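Local coordinates for protein Cys-Gly metallodipeptidase DUG1 (Saccharomyces cerevisiae, PDB 4G1P) that hydrolyses the Cys-Gly dipeptide as a metal-dependent dipeptidase of the M20A family and supplies the catalytic subunit of the glutathione-degrading complex, at residues V8-D13 with M465-A470; F159-L163 with L472-S476; Q18-R22 with I146-D150; W203-P209 with V409-D413; D124-M130 with K455-F461. All blocks are in the same frame, centred on the assembly; numbering follows the deposited sequence.

Interaction 1: V8-D13 with M465-A470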
# COMPACT_ATOMS: atom_id res chain seq x y z
N VAL A 8 -30.55 39.49 6.84
CA VAL A 8 -30.04 38.13 6.72
C VAL A 8 -28.51 38.08 6.82
O VAL A 8 -27.96 37.24 7.53
CB VAL A 8 -30.53 37.45 5.41
CG1 VAL A 8 -30.12 35.98 5.36
CG2 VAL A 8 -32.03 37.53 5.31
N PHE A 9 -27.83 38.99 6.14
CA PHE A 9 -26.37 39.05 6.23
C PHE A 9 -25.88 39.30 7.67
O PHE A 9 -24.85 38.77 8.08
CB PHE A 9 -25.81 40.14 5.31
CG PHE A 9 -25.83 39.76 3.87
CD1 PHE A 9 -26.44 38.59 3.45
CD2 PHE A 9 -25.23 40.57 2.94
CE1 PHE A 9 -26.46 38.23 2.11
CE2 PHE A 9 -25.23 40.22 1.60
CZ PHE A 9 -25.85 39.05 1.18
N GLN A 10 -26.63 40.10 8.42
CA GLN A 10 -26.27 40.40 9.79
C GLN A 10 -26.48 39.20 10.70
O GLN A 10 -25.68 38.95 11.62
CB GLN A 10 -27.10 41.57 10.30
CG GLN A 10 -26.64 42.91 9.79
CD GLN A 10 -27.56 44.02 10.24
OE1 GLN A 10 -28.46 43.80 11.06
NE2 GLN A 10 -27.35 45.23 9.71
N LYS A 11 -27.55 38.46 10.46
CA LYS A 11 -27.82 37.31 11.30
C LYS A 11 -26.80 36.22 11.01
O LYS A 11 -26.48 35.43 11.88
CB LYS A 11 -29.24 36.81 11.09
CG LYS A 11 -30.24 37.55 11.96
CD LYS A 11 -29.79 37.58 13.41
CE LYS A 11 -30.55 38.63 14.22
NZ LYS A 11 -30.37 38.44 15.69
N ILE A 12 -26.28 36.20 9.79
CA ILE A 12 -25.29 35.21 9.41
C ILE A 12 -24.01 35.43 10.21
O ILE A 12 -23.36 34.48 10.64
CB ILE A 12 -25.01 35.24 7.90
CG1 ILE A 12 -26.17 34.60 7.14
CG2 ILE A 12 -23.71 34.53 7.59
CD1 ILE A 12 -26.03 34.64 5.63
N ASP A 13 -23.67 36.70 10.41
CA ASP A 13 -22.54 37.05 11.26
C ASP A 13 -22.81 36.69 12.73
O ASP A 13 -21.96 36.10 13.39
CB ASP A 13 -22.23 38.54 11.13
CG ASP A 13 -21.56 38.88 9.81
OD1 ASP A 13 -21.00 37.97 9.17
OD2 ASP A 13 -21.59 40.07 9.43
N MET A 465 -22.01 31.75 2.50
CA MET A 465 -23.35 31.65 3.07
C MET A 465 -24.19 32.84 2.63
O MET A 465 -25.33 32.68 2.17
CB MET A 465 -23.30 31.58 4.59
CG MET A 465 -23.15 30.16 5.12
SD MET A 465 -23.16 30.08 6.92
CE MET A 465 -21.55 30.77 7.30
N LYS A 466 -23.61 34.02 2.77
CA LYS A 466 -24.24 35.25 2.34
C LYS A 466 -24.49 35.18 0.84
O LYS A 466 -25.51 35.65 0.37
CB LYS A 466 -23.38 36.45 2.70
CG LYS A 466 -23.22 36.64 4.21
CD LYS A 466 -22.24 37.75 4.56
CE LYS A 466 -22.28 38.09 6.05
NZ LYS A 466 -21.39 39.22 6.40
N THR A 467 -23.56 34.57 0.10
CA THR A 467 -23.76 34.44 -1.34
C THR A 467 -24.90 33.48 -1.65
O THR A 467 -25.71 33.71 -2.56
CB THR A 467 -22.46 34.03 -2.08
OG1 THR A 467 -21.49 35.06 -1.95
CG2 THR A 467 -22.73 33.83 -3.57
N MET A 468 -24.99 32.40 -0.88
CA MET A 468 -26.10 31.49 -1.04
C MET A 468 -27.43 32.19 -0.71
O MET A 468 -28.44 31.97 -1.37
CB MET A 468 -25.93 30.27 -0.12
CG MET A 468 -24.81 29.31 -0.49
SD MET A 468 -24.69 28.08 0.84
CE MET A 468 -23.72 26.76 0.10
N ALA A 469 -27.42 33.03 0.32
CA ALA A 469 -28.64 33.74 0.69
C ALA A 469 -29.10 34.70 -0.41
O ALA A 469 -30.28 34.75 -0.76
CB ALA A 469 -28.42 34.49 1.99
N ALA A 470 -28.18 35.48 -0.96
CA ALA A 470 -28.57 36.46 -1.96
C ALA A 470 -29.00 35.75 -3.24
O ALA A 470 -29.95 36.16 -3.90
CB ALA A 470 -27.46 37.44 -2.23
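Phe9 and Ile12 both lie against the methylene chain of Lys466, where helix 5-14 packs on helix 458-477 as a nearly antiparallel helix pair, the two short segments running at 152° with their axes 9.9 Å apart. The pair is a worked example of one amphipathic side chain serving the interior and the margin of an interface at once. The inner side is close packed and apolar. Ile12 CD1 meets Lys466 CG at 3.7 Å, Ile12 CG2 stands 4.2 Å from Met465 CB, and Val8 CG1 is 4.1 Å from Ala469 CB. Helix 135-154 backs this side, with Ile12 on Ala151 and Met465 on Asn147. Farther out, the partly exposed ring of Phe9 has Lys466 CB over one face, offset toward the rim, in a CH-pi contact of 3.9 Å from CB to the ring centroid. The methyl groups of Ala469 and Ala470 sit at the edge of the same ring, Ala470 CB 4.1 Å from Phe9 CZ. The solvent side is looser and polar. There the lysine chain, extended beyond CG, carries its amine past the ring to the exposed Asp13, whose side chain it crosses at about a right angle. The resulting salt bridge joins Lys466 NZ to Asp13 OD1 at 3.1 Å, met on the syn side but 29° out of the carboxylate plane, while the bond from NZ to OD2 is weak.

Interaction 2: F159-L163 with L472-S476; sequences FPVNL and LQYYS
Pro160 and Gln473 bring the two backbones nearest, with CA atoms 5.4 Å apart, where the turn leading into strand 162-168 passes beside helix 458-477. What joins them is a row of apolar contacts centred on Leu472, whose side chain spreads over several residues of the turn. Its CB faces the proline ring, 4.0 Å from Pro160 CG. Beyond CG the branches part company: CD1 approaches the ring of Phe159 obliquely, 3.7 Å from CZ, whereas CD2 reaches Val161 CG2 at 4.0 Å and comes to 4.5 Å from Leu163 CD1. Although the CB of Phe159 points away from the helix, a chi1 of -163°, with CG opposite the backbone N, swings the ring back to it. The setting is the alpha/beta scaffold of the catalytic domain, in which the last helix of the chain covers the start of a strand of the mixed sheet. Val97 and Val99 of the adjacent strand 96-102 touch Val161 and Leu163, and helix 135-154 also packs on Phe159 through Val149. Polar atoms border the proline. Gln473 folds back at chi2 (58°), laying OE1 3.5 Å from Pro160 CB, while its NE2 bonds to Glu477. On the following turn of the helix, Ser476 CB sits against the carbonyl O of Pro160, and Val161 CG1 lies 4.0 Å from the same CB.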
# COMPACT_ATOMS: atom_id res chain seq x y z
N PHE A 159 -38.37 33.62 3.75
CA PHE A 159 -37.52 32.75 2.94
C PHE A 159 -38.01 32.78 1.49
O PHE A 159 -39.19 32.56 1.23
CB PHE A 159 -37.50 31.32 3.49
CG PHE A 159 -36.35 30.49 2.96
CD1 PHE A 159 -35.04 30.81 3.27
CD2 PHE A 159 -36.58 29.41 2.13
CE1 PHE A 159 -34.00 30.07 2.79
CE2 PHE A 159 -35.54 28.66 1.64
CZ PHE A 159 -34.24 28.99 1.97
N PRO A 160 -37.11 33.06 0.54
CA PRO A 160 -37.57 33.41 -0.80
C PRO A 160 -38.01 32.24 -1.68
O PRO A 160 -38.65 32.48 -2.70
CB PRO A 160 -36.36 34.11 -1.41
CG PRO A 160 -35.20 33.53 -0.68
CD PRO A 160 -35.66 33.26 0.71
N VAL A 161 -37.68 31.00 -1.33
CA VAL A 161 -38.07 29.87 -2.17
C VAL A 161 -38.52 28.68 -1.33
O VAL A 161 -38.44 28.72 -0.12
CB VAL A 161 -36.93 29.39 -3.11
CG1 VAL A 161 -36.37 30.54 -3.97
CG2 VAL A 161 -35.82 28.70 -2.31
N ASN A 162 -38.99 27.63 -1.98
CA ASN A 162 -39.17 26.36 -1.31
C ASN A 162 -37.90 25.55 -1.50
O ASN A 162 -37.52 25.24 -2.63
CB ASN A 162 -40.35 25.59 -1.89
CG ASN A 162 -41.65 26.38 -1.81
OD1 ASN A 162 -42.11 26.76 -0.73
ND2 ASN A 162 -42.25 26.63 -2.96
N LEU A 163 -37.23 25.22 -0.40
CA LEU A 163 -36.00 24.48 -0.47
C LEU A 163 -36.27 22.99 -0.41
O LEU A 163 -37.14 22.54 0.32
CB LEU A 163 -35.06 24.89 0.66
CG LEU A 163 -33.62 24.53 0.32
CD1 LEU A 163 -33.15 25.37 -0.87
CD2 LEU A 163 -32.71 24.71 1.53
N LEU A 472 -30.47 32.75 -3.56
CA LEU A 472 -31.86 32.31 -3.43
C LEU A 472 -32.83 33.49 -3.56
O LEU A 472 -33.88 33.39 -4.18
CB LEU A 472 -32.10 31.55 -2.12
CG LEU A 472 -31.39 30.20 -1.94
CD1 LEU A 472 -31.55 29.67 -0.53
CD2 LEU A 472 -31.92 29.17 -2.93
N GLN A 473 -32.46 34.62 -2.96
CA GLN A 473 -33.30 35.79 -3.00
C GLN A 473 -33.45 36.31 -4.43
O GLN A 473 -34.57 36.53 -4.91
CB GLN A 473 -32.73 36.88 -2.10
CG GLN A 473 -33.56 38.16 -2.09
CD GLN A 473 -34.99 37.91 -1.64
OE1 GLN A 473 -35.23 37.34 -0.58
NE2 GLN A 473 -35.95 38.33 -2.45
N TYR A 474 -32.33 36.49 -5.11
CA TYR A 474 -32.37 37.04 -6.46
C TYR A 474 -33.05 36.10 -7.43
O TYR A 474 -33.84 36.53 -8.28
CB TYR A 474 -30.98 37.38 -6.97
CG TYR A 474 -30.37 38.58 -6.31
CD1 TYR A 474 -31.16 39.57 -5.74
CD2 TYR A 474 -28.99 38.72 -6.24
CE1 TYR A 474 -30.59 40.68 -5.12
CE2 TYR A 474 -28.41 39.81 -5.64
CZ TYR A 474 -29.21 40.79 -5.08
OH TYR A 474 -28.61 41.87 -4.47
N TYR A 475 -32.75 34.81 -7.31
CA TYR A 475 -33.39 33.83 -8.16
C TYR A 475 -34.91 33.93 -8.01
O TYR A 475 -35.63 33.94 -9.01
CB TYR A 475 -32.88 32.41 -7.88
CG TYR A 475 -33.58 31.39 -8.74
CD1 TYR A 475 -33.31 31.29 -10.09
CD2 TYR A 475 -34.56 30.56 -8.20
CE1 TYR A 475 -33.96 30.38 -10.88
CE2 TYR A 475 -35.22 29.64 -8.99
CZ TYR A 475 -34.91 29.56 -10.33
OH TYR A 475 -35.56 28.65 -11.12
N SER A 476 -35.39 34.06 -6.78
CA SER A 476 -36.83 34.20 -6.53
C SER A 476 -37.43 35.43 -7.22
O SER A 476 -38.62 35.46 -7.49
CB SER A 476 -37.13 34.27 -5.03
OG SER A 476 -36.77 35.54 -4.51

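Interaction 3: Q18-R22 with I146-D150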
# COMPACT_ATOMS: atom_id res chain seq x y z
N GLN A 18 -23.23 29.38 16.60
CA GLN A 18 -23.98 28.14 16.47
C GLN A 18 -23.58 27.41 15.19
O GLN A 18 -23.54 26.18 15.18
CB GLN A 18 -25.51 28.27 16.63
CG GLN A 18 -26.13 29.66 16.57
CD GLN A 18 -25.89 30.47 17.83
OE1 GLN A 18 -25.04 31.37 17.86
NE2 GLN A 18 -26.65 30.18 18.89
N PHE A 19 -23.26 28.16 14.15
CA PHE A 19 -22.81 27.54 12.90
C PHE A 19 -21.52 26.75 13.14
O PHE A 19 -21.38 25.63 12.64
CB PHE A 19 -22.59 28.58 11.80
CG PHE A 19 -23.83 29.33 11.40
CD1 PHE A 19 -25.09 28.84 11.68
CD2 PHE A 19 -23.73 30.54 10.74
CE1 PHE A 19 -26.21 29.53 11.33
CE2 PHE A 19 -24.85 31.23 10.38
CZ PHE A 19 -26.10 30.72 10.67
N PHE A 20 -20.60 27.35 13.89
CA PHE A 20 -19.32 26.73 14.21
C PHE A 20 -19.58 25.47 15.00
O PHE A 20 -18.99 24.42 14.76
CB PHE A 20 -18.47 27.67 15.05
CG PHE A 20 -17.79 28.76 14.28
CD1 PHE A 20 -17.46 28.59 12.95
CD2 PHE A 20 -17.46 29.97 14.90
CE1 PHE A 20 -16.82 29.62 12.24
CE2 PHE A 20 -16.82 31.00 14.20
CZ PHE A 20 -16.50 30.83 12.88
N SER A 21 -20.47 25.59 15.97
CA SER A 21 -20.78 24.48 16.83
C SER A 21 -21.36 23.33 16.01
O SER A 21 -20.92 22.18 16.12
CB SER A 21 -21.76 24.93 17.91
OG SER A 21 -22.10 23.85 18.74
N ARG A 22 -22.34 23.65 15.18
CA ARG A 22 -22.96 22.65 14.33
C ARG A 22 -21.90 21.98 13.45
O ARG A 22 -21.88 20.76 13.32
CB ARG A 22 -24.04 23.29 13.49
CG ARG A 22 -24.47 22.44 12.32
CD ARG A 22 -25.52 23.16 11.48
NE ARG A 22 -26.82 23.15 12.13
CZ ARG A 22 -27.76 24.07 11.95
NH1 ARG A 22 -27.55 25.10 11.14
NH2 ARG A 22 -28.91 23.95 12.58
N ILE A 146 -28.27 24.89 5.61
CA ILE A 146 -29.07 24.94 6.83
C ILE A 146 -28.84 26.23 7.62
O ILE A 146 -29.80 26.83 8.11
CB ILE A 146 -28.82 23.74 7.73
CG1 ILE A 146 -28.88 22.45 6.90
CG2 ILE A 146 -29.81 23.73 8.90
CD1 ILE A 146 -28.42 21.24 7.64
N ASN A 147 -27.58 26.63 7.75
CA ASN A 147 -27.24 27.90 8.38
C ASN A 147 -28.06 29.04 7.78
O ASN A 147 -28.70 29.84 8.49
CB ASN A 147 -25.75 28.19 8.20
CG ASN A 147 -24.87 27.07 8.76
OD1 ASN A 147 -25.28 26.34 9.67
ND2 ASN A 147 -23.65 26.93 8.22
N VAL A 148 -28.07 29.08 6.45
CA VAL A 148 -28.82 30.06 5.71
C VAL A 148 -30.32 30.04 6.04
O VAL A 148 -30.91 31.10 6.28
CB VAL A 148 -28.60 29.91 4.21
CG1 VAL A 148 -29.59 30.79 3.43
CG2 VAL A 148 -27.16 30.26 3.88
N VAL A 149 -30.93 28.86 6.06
CA VAL A 149 -32.32 28.79 6.49
C VAL A 149 -32.47 29.38 7.89
O VAL A 149 -33.39 30.14 8.15
CB VAL A 149 -32.88 27.36 6.45
CG1 VAL A 149 -34.25 27.33 7.06
CG2 VAL A 149 -32.94 26.86 5.03
N ASP A 150 -31.53 29.08 8.77
CA ASP A 150 -31.59 29.60 10.12
C ASP A 150 -31.51 31.12 10.14
O ASP A 150 -32.18 31.77 10.93
CB ASP A 150 -30.47 29.01 10.98
CG ASP A 150 -30.77 27.60 11.41
OD1 ASP A 150 -31.95 27.19 11.31
OD2 ASP A 150 -29.84 26.91 11.87
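The Phe19 ring and the Asn147 amide lie stacked, their planes 25° apart, and the guanidinium of Arg22 spreads beside them almost coplanar with that amide. Over the centre of one face of Phe19 stands Asn147 CB, a CH-pi contact of 3.5 Å from CB to the ring centroid, and Asp150 CB comes to the ring edge. One face of the guanidinium carries Ile146 CG2, 3.5 Å from Arg22 NH1, while its edge takes the polar partners. Here helices 16-28 and 135-154 of the alpha/beta catalytic domain run nearly antiparallel, the axes of segments 18-22 and 146-150 approaching to 11.1 Å, a distance bridged by long side chains as well as by the stack. Arg22 NH1 donates to Asn147 OD1 at 3.0 Å, in the carbonyl plane, and at 3.0 Å to Asp150 OD2, which it meets from above the carboxylate plane. NH2 adds a second bond to Asp150 OD2 of 3.2 Å, on the syn lone pair, making the salt bridge an end-on grip of one oxygen. A bend at chi3 (-76°) turns the guanidinium toward these acceptors, and its NE bonds to Gln52. Replacing Arg22 by a leucine would probably leave Asn147 OD1 and Asp150 OD2 without these donors and Ile146 CG2 without its flat neighbour. The other carboxylate oxygen, Asp150 OD1, takes a hydrogen bond from Ser56 and a salt bridge from Lys153.

Interaction 4: W203-P209 with V409-D413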
# COMPACT_ATOMS: atom_id res chain seq x y z
N TRP A 203 -13.22 27.71 -5.83
CA TRP A 203 -12.72 28.76 -6.70
C TRP A 203 -11.54 28.18 -7.43
O TRP A 203 -10.89 27.27 -6.95
CB TRP A 203 -12.21 29.95 -5.90
CG TRP A 203 -13.24 30.70 -5.16
CD1 TRP A 203 -14.59 30.46 -5.16
CD2 TRP A 203 -13.03 31.83 -4.31
NE1 TRP A 203 -15.22 31.37 -4.35
CE2 TRP A 203 -14.29 32.22 -3.82
CE3 TRP A 203 -11.90 32.55 -3.92
CZ2 TRP A 203 -14.45 33.30 -2.96
CZ3 TRP A 203 -12.06 33.62 -3.06
CH2 TRP A 203 -13.33 33.99 -2.59
N LEU A 204 -11.26 28.74 -8.59
CA LEU A 204 -10.09 28.35 -9.36
C LEU A 204 -8.80 28.58 -8.57
O LEU A 204 -7.89 27.73 -8.54
CB LEU A 204 -10.05 29.16 -10.64
CG LEU A 204 -8.81 29.00 -11.50
CD1 LEU A 204 -8.76 27.58 -11.99
CD2 LEU A 204 -8.89 29.99 -12.66
N GLY A 205 -8.71 29.73 -7.93
CA GLY A 205 -7.51 30.15 -7.24
C GLY A 205 -7.92 30.52 -5.85
O GLY A 205 -8.87 29.95 -5.31
N THR A 206 -7.23 31.49 -5.26
CA THR A 206 -7.50 31.84 -3.88
C THR A 206 -8.01 33.26 -3.65
O THR A 206 -8.29 33.64 -2.52
CB THR A 206 -6.25 31.65 -3.02
OG1 THR A 206 -5.27 32.62 -3.41
CG2 THR A 206 -5.69 30.24 -3.20
N LYS A 207 -8.14 34.04 -4.72
CA LYS A 207 -8.37 35.48 -4.58
C LYS A 207 -9.71 35.96 -5.13
O LYS A 207 -10.20 37.00 -4.72
CB LYS A 207 -7.26 36.26 -5.28
CG LYS A 207 -5.87 35.65 -5.13
CD LYS A 207 -5.05 35.86 -6.41
CE LYS A 207 -3.61 35.42 -6.21
NZ LYS A 207 -3.04 36.06 -5.00
N LYS A 208 -10.29 35.21 -6.06
CA LYS A 208 -11.45 35.67 -6.78
C LYS A 208 -12.51 34.58 -6.93
O LYS A 208 -12.22 33.50 -7.45
CB LYS A 208 -11.03 36.17 -8.16
CG LYS A 208 -12.12 36.94 -8.89
CD LYS A 208 -11.69 37.28 -10.30
CE LYS A 208 -12.74 38.11 -11.03
NZ LYS A 208 -12.25 38.48 -12.39
N PRO A 209 -13.75 34.86 -6.49
CA PRO A 209 -14.86 33.92 -6.57
C PRO A 209 -15.20 33.56 -8.01
O PRO A 209 -14.89 34.32 -8.92
CB PRO A 209 -16.02 34.68 -5.92
CG PRO A 209 -15.63 36.11 -5.98
CD PRO A 209 -14.14 36.14 -5.88
N VAL A 409 -21.66 40.33 -2.50
CA VAL A 409 -20.90 39.93 -1.32
C VAL A 409 -19.41 40.21 -1.48
O VAL A 409 -18.78 40.76 -0.58
CB VAL A 409 -21.10 38.43 -1.00
CG1 VAL A 409 -20.23 38.01 0.18
CG2 VAL A 409 -22.56 38.11 -0.73
N TYR A 410 -18.84 39.81 -2.60
CA TYR A 410 -17.40 39.96 -2.79
C TYR A 410 -16.98 41.20 -3.59
O TYR A 410 -15.80 41.39 -3.86
CB TYR A 410 -16.82 38.71 -3.45
CG TYR A 410 -16.88 37.47 -2.61
CD1 TYR A 410 -15.97 37.25 -1.58
CD2 TYR A 410 -17.83 36.48 -2.87
CE1 TYR A 410 -16.02 36.09 -0.83
CE2 TYR A 410 -17.89 35.32 -2.12
CZ TYR A 410 -16.98 35.13 -1.11
OH TYR A 410 -17.03 33.97 -0.36
N GLY A 411 -17.94 42.04 -3.97
CA GLY A 411 -17.63 43.30 -4.61
C GLY A 411 -17.00 43.23 -5.99
O GLY A 411 -16.56 44.26 -6.52
N VAL A 412 -16.93 42.04 -6.58
CA VAL A 412 -16.49 41.87 -7.96
C VAL A 412 -17.41 40.87 -8.61
O VAL A 412 -18.12 40.15 -7.92
CB VAL A 412 -15.05 41.33 -8.08
CG1 VAL A 412 -14.04 42.37 -7.65
CG2 VAL A 412 -14.89 40.06 -7.25
N ASP A 413 -17.41 40.82 -9.94
CA ASP A 413 -18.17 39.79 -10.62
C ASP A 413 -17.31 38.53 -10.70
O ASP A 413 -16.10 38.62 -10.91
CB ASP A 413 -18.64 40.25 -12.01
CG ASP A 413 -19.67 41.38 -11.94
OD1 ASP A 413 -20.80 41.14 -11.43
OD2 ASP A 413 -19.38 42.50 -12.40
O HOH W 1 -15.17 39.57 -13.43
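Trp203 drives the edge of its six-membered ring at the face of Tyr410, a T-shaped pair with planes at 81° and centroids 5.3 Å apart. The leading bump is Trp203 CZ2, which comes within 3.6 Å of Tyr410 CZ. Pro209 supplies a second bump. Its CG fits the hollow between Tyr410 CB, 3.8 Å away, and Val412 CG2 at 4.2 Å, with the proline sliding alongside the tyrosine. The tyrosine thus receives an indole edge near its hydroxyl end and a proline corner near its root. A serine in place of Tyr410 would probably open a gap before the indole edge and strip Pro209 of the ring it lies against. At the outer margin the extended Lys208 runs past Val412, bringing CE 3.4 Å from Asp413 O, and a water that donates to this carbonyl also accepts a weak bond from Lys208 NZ. The stronger partners of that amine are the carboxylates of Asp415 and Glu286. Gly411, at positive phi, is the first residue beyond the helix, and Val412 faces the loop. The arrangement is that of a helix C-terminus packed on a connecting loop, the one from strand 195-198 of the catalytic-domain sheet into the long strand 210-226.

Interaction 5: D124-M130 with K455-F461; sequences DEAKGIM and KLDISNF
Met130 and Leu456 form an antiparallel hydrogen-bonded pair in the small sheet of strands 122-124, 129-131 and 455-457. Met130 N donates to Leu456 O at 2.9 Å, and Leu456 N returns a bond to Met130 O at 2.8 Å. The Met130 side chain illustrates how one flexible residue can join strand to helix. Its CB lies by the carbonyl O of Leu456, and CG stands 3.8 Å from Ile458 CG1, where the two side chains cross at about a right angle. SD then approaches the Phe461 ring obliquely in a Met-aromatic contact, 4.9 Å from sulfur to centroid. A bend at chi3 (-72°) turns the tip back, so that CE meets both Phe461 CD2 at 3.5 Å and Leu456 CD2 at 3.7 Å. Phe20 and Leu23 of helix 16-28 also touch this side chain. Ile129 and Asp457 form the neighbouring non-hydrogen-bonded pair, Ile129 CG2 lying beside Asp457 OD1 on the other face of the sheet. One residue earlier, the hairpin from Asp124 holds a G1 beta bulge, in which Gly128, at positive phi, and Ile129 both face Asp124. As strand 455-457 gives way to helix 458-477, Ile458 N bonds to Gly128 O at 2.9 Å, coming from 53° above the carbonyl plane. A water donates to that same oxygen and accepts from Ser459 N, its oxygen 2.8 Å from that nitrogen.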
# COMPACT_ATOMS: atom_id res chain seq x y z
N ASP A 124 -9.70 28.53 13.85
CA ASP A 124 -8.82 29.62 14.25
C ASP A 124 -9.34 30.93 13.65
O ASP A 124 -9.05 31.24 12.50
CB ASP A 124 -7.39 29.36 13.77
CG ASP A 124 -6.41 30.45 14.19
OD1 ASP A 124 -6.83 31.49 14.74
OD2 ASP A 124 -5.19 30.26 13.96
N GLU A 125 -10.08 31.69 14.46
CA GLU A 125 -10.66 32.95 14.03
C GLU A 125 -9.60 34.03 13.82
O GLU A 125 -9.85 35.03 13.13
CB GLU A 125 -11.73 33.42 15.02
CG GLU A 125 -12.98 32.56 15.00
CD GLU A 125 -14.12 33.13 15.82
OE1 GLU A 125 -14.20 32.80 17.03
OE2 GLU A 125 -14.95 33.88 15.27
N ALA A 126 -8.41 33.84 14.38
CA ALA A 126 -7.33 34.79 14.18
C ALA A 126 -6.73 34.66 12.78
O ALA A 126 -6.51 35.65 12.09
CB ALA A 126 -6.28 34.64 15.24
N LYS A 127 -6.44 33.43 12.35
CA LYS A 127 -5.98 33.24 10.98
C LYS A 127 -7.17 33.21 10.03
O LYS A 127 -7.01 33.42 8.83
CB LYS A 127 -5.17 31.96 10.83
CG LYS A 127 -3.86 31.96 11.54
CD LYS A 127 -3.09 30.70 11.18
CE LYS A 127 -1.85 30.49 12.04
NZ LYS A 127 -1.63 29.04 12.28
N GLY A 128 -8.35 32.93 10.58
CA GLY A 128 -9.55 32.79 9.77
C GLY A 128 -9.59 31.51 8.95
O GLY A 128 -9.94 31.54 7.77
N ILE A 129 -9.22 30.39 9.57
CA ILE A 129 -9.31 29.08 8.91
C ILE A 129 -9.90 28.02 9.80
O ILE A 129 -9.77 28.06 11.02
CB ILE A 129 -7.94 28.58 8.41
CG1 ILE A 129 -6.86 28.87 9.44
CG2 ILE A 129 -7.57 29.23 7.09
CD1 ILE A 129 -6.70 27.81 10.51
N MET A 130 -10.55 27.06 9.17
CA MET A 130 -11.05 25.89 9.86
C MET A 130 -10.35 24.70 9.24
O MET A 130 -10.36 24.54 8.01
CB MET A 130 -12.56 25.80 9.69
CG MET A 130 -13.26 27.11 10.07
SD MET A 130 -15.06 27.03 10.00
CE MET A 130 -15.37 26.98 8.24
N LYS A 455 -8.69 22.50 4.62
CA LYS A 455 -9.07 23.73 5.30
C LYS A 455 -10.24 24.40 4.59
O LYS A 455 -10.49 24.15 3.41
CB LYS A 455 -7.89 24.70 5.32
CG LYS A 455 -7.99 25.80 4.26
CD LYS A 455 -6.74 25.85 3.39
CE LYS A 455 -6.64 27.14 2.59
NZ LYS A 455 -7.74 27.31 1.60
N LEU A 456 -10.95 25.23 5.33
CA LEU A 456 -11.94 26.13 4.76
C LEU A 456 -11.69 27.48 5.38
O LEU A 456 -11.69 27.61 6.60
CB LEU A 456 -13.36 25.66 5.07
CG LEU A 456 -14.45 26.53 4.41
CD1 LEU A 456 -14.20 26.64 2.92
CD2 LEU A 456 -15.86 25.98 4.67
N ASP A 457 -11.43 28.49 4.55
CA ASP A 457 -11.23 29.83 5.08
C ASP A 457 -12.57 30.36 5.56
O ASP A 457 -13.58 30.18 4.89
CB ASP A 457 -10.63 30.75 4.02
CG ASP A 457 -9.28 30.26 3.53
OD1 ASP A 457 -8.26 30.54 4.19
OD2 ASP A 457 -9.25 29.60 2.47
N ILE A 458 -12.57 30.98 6.74
CA ILE A 458 -13.80 31.49 7.33
C ILE A 458 -14.43 32.55 6.43
O ILE A 458 -15.66 32.69 6.37
CB ILE A 458 -13.57 32.02 8.77
CG1 ILE A 458 -13.01 30.91 9.65
CG2 ILE A 458 -14.85 32.52 9.38
CD1 ILE A 458 -12.81 31.30 11.10
N SER A 459 -13.59 33.28 5.69
CA SER A 459 -14.09 34.29 4.75
C SER A 459 -14.92 33.66 3.65
O SER A 459 -15.92 34.23 3.23
CB SER A 459 -12.95 35.11 4.16
OG SER A 459 -12.13 34.31 3.33
N ASN A 460 -14.52 32.48 3.19
CA ASN A 460 -15.31 31.73 2.21
C ASN A 460 -16.55 31.09 2.83
O ASN A 460 -17.59 30.97 2.19
CB ASN A 460 -14.47 30.67 1.53
CG ASN A 460 -13.44 31.26 0.60
OD1 ASN A 460 -12.47 31.88 1.05
ND2 ASN A 460 -13.63 31.06 -0.70
N PHE A 461 -16.42 30.69 4.08
CA PHE A 461 -17.53 30.10 4.79
C PHE A 461 -18.62 31.15 4.93
O PHE A 461 -19.74 30.95 4.47
CB PHE A 461 -17.08 29.59 6.16
CG PHE A 461 -18.13 28.85 6.90
CD1 PHE A 461 -19.00 28.02 6.22
CD2 PHE A 461 -18.25 28.98 8.27
CE1 PHE A 461 -20.00 27.34 6.90
CE2 PHE A 461 -19.24 28.29 8.97
CZ PHE A 461 -20.11 27.47 8.29
O HOH W 2 -10.95 33.79 6.35

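In the fold
Helix 458-477 supplies a segment to interactions 1, 2 and 5, and it also touches the other two, meeting interaction 3 through Met465 and Phe461 and interaction 4 through Thr467 and Asn460. Interactions 1, 2 and 3 are buried, 4 and 5 only partly so. Chemistry follows position: interaction 2 is nearly all apolar beside the central sheet, interaction 1 adds a salt bridge at its outer margin, and interaction 3 builds an arginine network into a helix pair. Interaction 5 alone is backbone-bonded, and interaction 4 pairs aromatic rings. Asn147 and Met465 join interactions 1 and 3, while Phe20 links interaction 3 to interaction 5.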